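Local structure of geranyltranstransferase (Thermotoga neapolitana, 4WK5) at residues Leu63-Glu74 and Cys193-Leu203. The protein probably acts as a magnesium-dependent prenyltransferase of the FPP/GGPP synthase family, in isoprene biosynthesis. Numbering follows the deposited sequence.
Sequences LVLTVGEDIGVE and CFSAPFLLKGL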
loop_
_atom_site.group_PDB
_atom_site.type_symbol
_atom_site.label_atom_id
_atom_site.label_comp_id
_atom_site.label_asym_id
_atom_site.label_seq_id
_atom_site.Cartn_x
_atom_site.Cartn_y
_atom_site.Cartn_z
ATOM N N LEU A 63 12.563 8.581 16.294
ATOM C CA LEU A 63 12.453 7.546 17.318
ATOM C C LEU A 63 13.125 6.243 16.875
ATOM O O LEU A 63 13.838 5.613 17.659
ATOM C CB LEU A 63 10.982 7.308 17.670
ATOM C CG LEU A 63 10.606 6.333 18.771
ATOM C CD1 LEU A 63 11.158 6.831 20.119
ATOM C CD2 LEU A 63 9.080 6.220 18.805
ATOM N N VAL A 64 12.924 5.848 15.620
ATOM C CA VAL A 64 13.616 4.673 15.096
ATOM C C VAL A 64 15.140 4.838 15.233
ATOM O O VAL A 64 15.836 3.924 15.694
ATOM C CB VAL A 64 13.250 4.411 13.630
ATOM C CG1 VAL A 64 14.110 3.284 13.060
ATOM C CG2 VAL A 64 11.752 4.090 13.517
ATOM N N LEU A 65 15.656 6.008 14.862
ATOM C CA LEU A 65 17.093 6.238 14.955
ATOM C C LEU A 65 17.599 6.271 16.392
ATOM O O LEU A 65 18.688 5.771 16.670
ATOM C CB LEU A 65 17.481 7.541 14.245
ATOM C CG LEU A 65 17.290 7.541 12.728
ATOM C CD1 LEU A 65 17.922 8.790 12.119
ATOM C CD2 LEU A 65 17.886 6.289 12.113
ATOM N N THR A 66 16.834 6.859 17.309
ATOM C CA THR A 66 17.330 6.961 18.680
ATOM C C THR A 66 17.275 5.609 19.387
ATOM O O THR A 66 18.206 5.251 20.106
ATOM C CB THR A 66 16.566 8.017 19.509
ATOM O OG1 THR A 66 15.245 7.540 19.814
ATOM C CG2 THR A 66 16.510 9.354 18.737
ATOM N N VAL A 67 16.199 4.852 19.174
ATOM C CA VAL A 67 16.089 3.531 19.784
ATOM C C VAL A 67 17.183 2.626 19.219
ATOM O O VAL A 67 17.870 1.904 19.955
ATOM C CB VAL A 67 14.709 2.891 19.538
ATOM C CG1 VAL A 67 14.705 1.437 19.987
ATOM C CG2 VAL A 67 13.615 3.682 20.268
ATOM N N GLY A 68 17.350 2.666 17.900
ATOM C CA GLY A 68 18.382 1.874 17.260
ATOM C C GLY A 68 19.780 2.223 17.728
ATOM O O GLY A 68 20.617 1.339 17.931
ATOM N N GLU A 69 20.050 3.509 17.911
ATOM C CA GLU A 69 21.369 3.906 18.383
ATOM C C GLU A 69 21.570 3.439 19.823
ATOM O O GLU A 69 22.669 3.021 20.201
ATOM C CB GLU A 69 21.568 5.417 18.283
ATOM C CG GLU A 69 23.023 5.833 18.532
ATOM C CD GLU A 69 23.235 7.330 18.454
ATOM O OE1 GLU A 69 22.232 8.057 18.318
ATOM O OE2 GLU A 69 24.401 7.779 18.532
ATOM N N ASP A 70 20.505 3.488 20.621
ATOM C CA ASP A 70 20.587 3.048 22.013
ATOM C C ASP A 70 20.947 1.564 22.142
ATOM O O ASP A 70 21.608 1.175 23.102
ATOM C CB ASP A 70 19.270 3.315 22.746
ATOM C CG ASP A 70 19.182 4.720 23.310
ATOM O OD1 ASP A 70 20.235 5.360 23.535
ATOM O OD2 ASP A 70 18.050 5.179 23.563
ATOM N N ILE A 71 20.534 0.732 21.188
ATOM C CA ILE A 71 20.791 -0.703 21.327
ATOM C C ILE A 71 21.857 -1.210 20.353
ATOM O O ILE A 71 22.067 -2.418 20.225
ATOM C CB ILE A 71 19.497 -1.536 21.157
ATOM C CG1 ILE A 71 18.931 -1.393 19.738
ATOM C CG2 ILE A 71 18.462 -1.134 22.208
ATOM C CD1 ILE A 71 17.753 -2.311 19.483
ATOM N N GLY A 72 22.526 -0.282 19.677
ATOM C CA GLY A 72 23.657 -0.613 18.822
ATOM C C GLY A 72 23.327 -1.199 17.465
ATOM O O GLY A 72 24.038 -2.073 16.969
ATOM N N VAL A 73 22.256 -0.717 16.845
ATOM C CA VAL A 73 21.926 -1.159 15.500
ATOM C C VAL A 73 22.719 -0.350 14.479
ATOM O O VAL A 73 22.879 0.867 14.607
ATOM C CB VAL A 73 20.415 -1.037 15.202
ATOM C CG1 VAL A 73 20.136 -1.218 13.722
ATOM C CG2 VAL A 73 19.627 -2.056 16.029
ATOM N N GLU A 74 23.237 -1.067 13.488
ATOM C CA GLU A 74 23.904 -0.498 12.327
ATOM C C GLU A 74 23.059 0.596 11.685
ATOM O O GLU A 74 21.879 0.385 11.409
ATOM C CB GLU A 74 24.206 -1.594 11.295
ATOM C CG GLU A 74 23.136 -2.692 11.138
ATOM C CD GLU A 74 23.037 -3.672 12.311
ATOM O OE1 GLU A 74 23.772 -3.508 13.312
ATOM O OE2 GLU A 74 22.204 -4.602 12.229
ATOM N N CYS A 193 7.956 1.551 15.586
ATOM C CA CYS A 193 9.192 2.334 15.733
ATOM C C CYS A 193 10.090 1.765 16.825
ATOM O O CYS A 193 11.303 1.845 16.711
ATOM C CB CYS A 193 8.902 3.803 16.041
ATOM S SG CYS A 193 8.143 4.687 14.675
ATOM N N PHE A 194 9.493 1.213 17.883
ATOM C CA PHE A 194 10.245 0.504 18.924
ATOM C C PHE A 194 10.616 -0.930 18.527
ATOM O O PHE A 194 11.739 -1.375 18.767
ATOM C CB PHE A 194 9.432 0.475 20.226
ATOM C CG PHE A 194 9.479 1.757 21.004
ATOM C CD1 PHE A 194 10.506 1.991 21.908
ATOM C CD2 PHE A 194 8.489 2.713 20.866
ATOM C CE1 PHE A 194 10.549 3.166 22.634
ATOM C CE2 PHE A 194 8.526 3.890 21.592
ATOM C CZ PHE A 194 9.555 4.116 22.479
ATOM N N SER A 195 9.667 -1.648 17.932
ATOM C CA SER A 195 9.852 -3.056 17.560
ATOM C C SER A 195 10.948 -3.273 16.521
ATOM O O SER A 195 11.776 -4.183 16.641
ATOM C CB SER A 195 8.541 -3.637 17.006
ATOM O OG SER A 195 7.527 -3.659 17.987
ATOM N N ALA A 196 10.935 -2.439 15.489
ATOM C CA ALA A 196 11.786 -2.659 14.322
ATOM C C ALA A 196 13.287 -2.674 14.659
ATOM O O ALA A 196 13.995 -3.573 14.209
ATOM C CB ALA A 196 11.484 -1.609 13.242
ATOM N N PRO A 197 13.784 -1.702 15.461
ATOM C CA PRO A 197 15.217 -1.802 15.764
ATOM C C PRO A 197 15.556 -3.060 16.557
ATOM O O PRO A 197 16.623 -3.639 16.348
ATOM C CB PRO A 197 15.496 -0.551 16.616
ATOM C CG PRO A 197 14.389 0.383 16.317
ATOM C CD PRO A 197 13.192 -0.475 16.026
ATOM N N PHE A 198 14.672 -3.466 17.469
ATOM C CA PHE A 198 14.917 -4.671 18.262
ATOM C C PHE A 198 14.940 -5.901 17.350
ATOM O O PHE A 198 15.716 -6.834 17.573
ATOM C CB PHE A 198 13.869 -4.827 19.371
ATOM C CG PHE A 198 14.183 -4.044 20.618
ATOM C CD1 PHE A 198 14.122 -2.658 20.622
ATOM C CD2 PHE A 198 14.558 -4.692 21.783
ATOM C CE1 PHE A 198 14.419 -1.935 21.766
ATOM C CE2 PHE A 198 14.852 -3.981 22.925
ATOM C CZ PHE A 198 14.785 -2.600 22.919
ATOM N N LEU A 199 14.107 -5.896 16.311
ATOM C CA LEU A 199 14.136 -6.969 15.315
ATOM C C LEU A 199 15.465 -6.979 14.566
ATOM O O LEU A 199 16.064 -8.038 14.363
ATOM C CB LEU A 199 12.972 -6.832 14.320
ATOM C CG LEU A 199 11.637 -7.427 14.784
ATOM C CD1 LEU A 199 10.479 -6.940 13.918
ATOM C CD2 LEU A 199 11.703 -8.953 14.802
ATOM N N LEU A 200 15.927 -5.800 14.163
ATOM C CA LEU A 200 17.197 -5.674 13.450
ATOM C C LEU A 200 18.374 -6.178 14.284
ATOM O O LEU A 200 19.341 -6.714 13.740
ATOM C CB LEU A 200 17.443 -4.223 13.039
ATOM C CG LEU A 200 16.430 -3.627 12.061
ATOM C CD1 LEU A 200 16.818 -2.216 11.665
ATOM C CD2 LEU A 200 16.335 -4.505 10.846
ATOM N N LYS A 201 18.285 -6.000 15.601
ATOM C CA LYS A 201 19.372 -6.361 16.516
ATOM C C LYS A 201 19.246 -7.802 17.010
ATOM O O LYS A 201 20.190 -8.358 17.574
ATOM C CB LYS A 201 19.406 -5.395 17.706
ATOM C CG LYS A 201 20.649 -5.497 18.590
ATOM C CD LYS A 201 21.906 -5.101 17.829
ATOM C CE LYS A 201 23.132 -5.102 18.729
ATOM N NZ LYS A 201 24.359 -4.744 17.962
ATOM N N GLY A 202 18.082 -8.407 16.793
ATOM C CA GLY A 202 17.838 -9.769 17.239
ATOM C C GLY A 202 17.416 -9.876 18.694
ATOM O O GLY A 202 17.490 -10.950 19.292
ATOM N N LEU A 203 16.981 -8.759 19.268
ATOM C CA LEU A 203 16.505 -8.732 20.650
ATOM C C LEU A 203 14.987 -8.899 20.716
ATOM O O LEU A 203 14.273 -8.499 19.800
ATOM C CB LEU A 203 16.915 -7.424 21.328
ATOM C CG LEU A 203 18.384 -7.023 21.208
ATOM C CD1 LEU A 203 18.620 -5.644 21.802
ATOM C CD2 LEU A 203 19.273 -8.058 21.877
#
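Ile71 sets its CD1 over one face of the Phe198 ring, a CH-pi contact 4.1 Å from the centroid and 22° off the ring normal. Its CG1 stands between the backbone N and the carbonyl carbon (chi1 64°), which turns CD1 into the angle between Phe198, Pro197 and Lys201. Val67, branched at CB, serves three partners: CG1 meets Phe198 at the ring edge, 3.8 Å from CE1, and also packs on Pro197 CG, while CG2 leans on Phe194 at CD1 and CE1. Were Phe198 cut back to an alanine, Ile71 CD1 would probably lose its aromatic face and a gap would be likely to open beside Val67 CG1. Farther back, Leu63 CD2 lies 3.7 Å from both Phe194 CE2 and Cys193 CB, and Val64 CG2 rests on the small Cys193.

These contacts join segments 63-70 and 193-201, near the C-terminal ends of helices 59-70 and 175-201, which cross at -38° with their axes 8.6 Å apart at closest approach, within the all-helical fold of the prenyl synthases. Pro197 CB packs on the bare Gly68 CA at 3.8 Å. Pro197 has no N-H to bond to the preceding turn, and helix 175-201 kinks there. Helix 75-96 adds Ala82 beside Val64 and Val85 beside Cys193; Val208 of helix 206-229 backs both phenylalanines.

Both helices end in Schellman motifs, with Gly72 and Gly202 taking the positive phi. Past the first, Val73 CG2 packs against Lys201 CB, and CG1 meets Leu200 CD1 at 4.0 Å. The polar link is at this exposed end: the long Lys201 chain, bent at chi2, passes Ile71 O and carries NZ to Gly72 O, a 2.9 Å hydrogen bond approaching from above the carbonyl plane.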